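Local coordinates for protein tryparedoxin (Leishmania major, PDB 3S9F) that probably acts as a thioredoxin-like disulfide reductase, passing reducing equivalents to a peroxidase in the detoxification pathway of the parasite, at residues E30-R35 against F111-I116. Residues are numbered along the deposited sequence; the frame is centred on the assembly and turned at random. Where two conformers were deposited one is given.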
loop_
_atom_site.group_PDB
_atom_site.type_symbol
_atom_site.label_atom_id
_atom_site.label_comp_id
_atom_site.label_asym_id
_atom_site.label_seq_id
_atom_site.Cartn_x
_atom_site.Cartn_y
_atom_site.Cartn_z
ATOM N N GLU A 30 -0.610 2.120 -4.853
ATOM C CA GLU A 30 0.126 2.286 -6.123
ATOM C C GLU A 30 1.614 2.516 -5.899
ATOM O O GLU A 30 2.429 2.257 -6.799
ATOM C CB GLU A 30 -0.449 3.426 -6.951
ATOM C CG GLU A 30 -1.842 3.158 -7.530
ATOM C CD GLU A 30 -2.329 4.252 -8.483
ATOM O OE1 GLU A 30 -1.508 5.060 -8.968
ATOM O OE2 GLU A 30 -3.550 4.293 -8.764
ATOM N N ALA A 31 1.966 2.999 -4.703
ATOM C CA ALA A 31 3.367 3.180 -4.300
ATOM C C ALA A 31 4.056 1.868 -3.927
ATOM O O ALA A 31 5.268 1.821 -3.764
ATOM C CB ALA A 31 3.467 4.172 -3.134
ATOM N N LEU A 32 3.284 0.802 -3.751
ATOM C CA LEU A 32 3.852 -0.518 -3.508
ATOM C C LEU A 32 4.310 -1.095 -4.840
ATOM O O LEU A 32 3.561 -1.099 -5.818
ATOM C CB LEU A 32 2.813 -1.445 -2.873
ATOM C CG LEU A 32 3.262 -2.854 -2.480
ATOM C CD1 LEU A 32 4.022 -2.790 -1.176
ATOM C CD2 LEU A 32 2.042 -3.757 -2.346
ATOM N N LYS A 33 5.535 -1.579 -4.887
ATOM C CA LYS A 33 5.973 -2.255 -6.093
ATOM C C LYS A 33 5.764 -3.754 -5.857
ATOM O O LYS A 33 6.154 -4.273 -4.819
ATOM C CB LYS A 33 7.416 -1.882 -6.444
ATOM C CG LYS A 33 7.668 -0.377 -6.656
ATOM C CD LYS A 33 6.578 0.303 -7.501
ATOM C CE LYS A 33 6.760 1.828 -7.524
ATOM N NZ LYS A 33 5.529 2.536 -8.018
ATOM N N LEU A 34 5.049 -4.416 -6.760
ATOM C CA LEU A 34 4.885 -5.865 -6.680
ATOM C C LEU A 34 6.073 -6.559 -7.330
ATOM O O LEU A 34 6.670 -6.041 -8.287
ATOM C CB LEU A 34 3.584 -6.302 -7.353
ATOM C CG LEU A 34 2.271 -5.847 -6.712
ATOM C CD1 LEU A 34 1.088 -6.231 -7.610
ATOM C CD2 LEU A 34 2.116 -6.387 -5.269
ATOM N N ARG A 35 6.442 -7.714 -6.796
ATOM C CA ARG A 35 7.472 -8.544 -7.382
ATOM C C ARG A 35 6.938 -9.216 -8.676
ATOM O O ARG A 35 5.803 -9.688 -8.705
ATOM C CB ARG A 35 7.858 -9.575 -6.331
ATOM C CG ARG A 35 8.869 -10.544 -6.718
ATOM C CD ARG A 35 10.219 -10.240 -6.124
ATOM N NE ARG A 35 11.074 -11.289 -6.626
ATOM C CZ ARG A 35 11.754 -12.158 -5.894
ATOM N NH1 ARG A 35 12.463 -13.084 -6.521
ATOM N NH2 ARG A 35 11.754 -12.085 -4.567
ATOM N N PHE A 111 8.530 -9.994 -0.020
ATOM C CA PHE A 111 8.739 -10.624 1.277
ATOM C C PHE A 111 8.738 -9.626 2.444
ATOM O O PHE A 111 8.195 -9.908 3.518
ATOM C CB PHE A 111 10.074 -11.376 1.307
ATOM C CG PHE A 111 10.386 -11.945 2.653
ATOM C CD1 PHE A 111 9.721 -13.077 3.103
ATOM C CD2 PHE A 111 11.308 -11.315 3.497
ATOM C CE1 PHE A 111 9.995 -13.605 4.363
ATOM C CE2 PHE A 111 11.583 -11.825 4.765
ATOM C CZ PHE A 111 10.929 -12.978 5.197
ATOM N N ALA A 112 9.384 -8.484 2.228
ATOM C CA ALA A 112 9.508 -7.434 3.232
ATOM C C ALA A 112 8.169 -6.855 3.679
ATOM O O ALA A 112 8.070 -6.273 4.781
ATOM C CB ALA A 112 10.408 -6.308 2.687
ATOM N N ASN A 113 7.148 -6.997 2.828
ATOM C CA ASN A 113 5.821 -6.457 3.118
ATOM C C ASN A 113 4.902 -7.463 3.813
ATOM O O ASN A 113 3.739 -7.657 3.433
ATOM C CB ASN A 113 5.192 -5.896 1.863
ATOM C CG ASN A 113 5.933 -4.688 1.348
ATOM O OD1 ASN A 113 5.959 -3.622 1.993
ATOM N ND2 ASN A 113 6.527 -4.828 0.184
ATOM N N ARG A 114 5.437 -8.071 4.860
ATOM C CA ARG A 114 4.703 -9.030 5.686
ATOM C C ARG A 114 3.430 -8.428 6.280
ATOM O O ARG A 114 2.395 -9.111 6.344
ATOM C CB ARG A 114 5.601 -9.512 6.823
ATOM C CG ARG A 114 6.841 -10.252 6.348
ATOM C CD ARG A 114 8.026 -9.890 7.230
ATOM N NE ARG A 114 8.922 -11.016 7.489
ATOM C CZ ARG A 114 8.649 -12.029 8.315
ATOM N NH1 ARG A 114 7.486 -12.097 8.964
ATOM N NH2 ARG A 114 9.545 -12.988 8.482
ATOM N N ASN A 115 3.533 -7.173 6.723
ATOM C CA ASN A 115 2.443 -6.409 7.312
ATOM C C ASN A 115 1.234 -6.483 6.392
ATOM O O ASN A 115 0.105 -6.694 6.841
ATOM C CB ASN A 115 2.835 -4.915 7.438
ATOM C CG ASN A 115 3.426 -4.535 8.782
ATOM O OD1 ASN A 115 3.990 -3.439 8.912
ATOM N ND2 ASN A 115 3.297 -5.405 9.791
ATOM N N ILE A 116 1.479 -6.287 5.088
ATOM C CA ILE A 116 0.402 -6.303 4.092
ATOM C C ILE A 116 -0.266 -7.678 4.031
ATOM O O ILE A 116 -1.486 -7.768 4.003
ATOM C CB ILE A 116 0.902 -5.879 2.669
ATOM C CG1 ILE A 116 1.063 -4.365 2.589
ATOM C CG2 ILE A 116 -0.087 -6.344 1.571
ATOM C CD1 ILE A 116 1.893 -3.897 1.412
#
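With chi1 at -177°, Leu32 extends CG directly away from its own backbone N and carries CD1 to both Asn113 and Ile116, with CD2 also reaching Ile116. Ile116 answers by setting CG1 opposite its carbonyl carbon and running on nearly straight (chi2 164°), which puts CD1 at the front. This is side-chain packing near the subunit contact of a thioredoxin fold: the link between helix 23-30 and strand 34-36 meets the start of helix 114-123. The two aliphatic chains come tip to tip, Leu32 CD1 lying 3.5 Å from Ile116 CD1, while Leu32 CD2 sits a little farther from that same methyl, at 3.8 Å. Both residues adopt two conformers in the crystal, and these distances belong to one of them.

Against Asn113 the leucine does something different. The side chains pass in opposite directions, and Leu32 CD1 rests over the flat face of the carboxamide. No hydrogen bond crosses between the segments; the join is van der Waals packing, and all three touching residues are buried. Asn113 is the centre of an inverse gamma turn, closed by a weak bond from Arg114 N to Ala112 O, and this bend leads into the helix. The second subunit adds to the packing, with Leu28 of that chain against Leu32 and its Asn113 against Asn113 here. A bound magnesium ion is about 3 Å from the nearest atom of the Asn113 side chain. On the carboxamide itself, Leu32 CD1 stands 3.5 Å from Asn113 ND2 and 3.8 Å from Asn113 OD1.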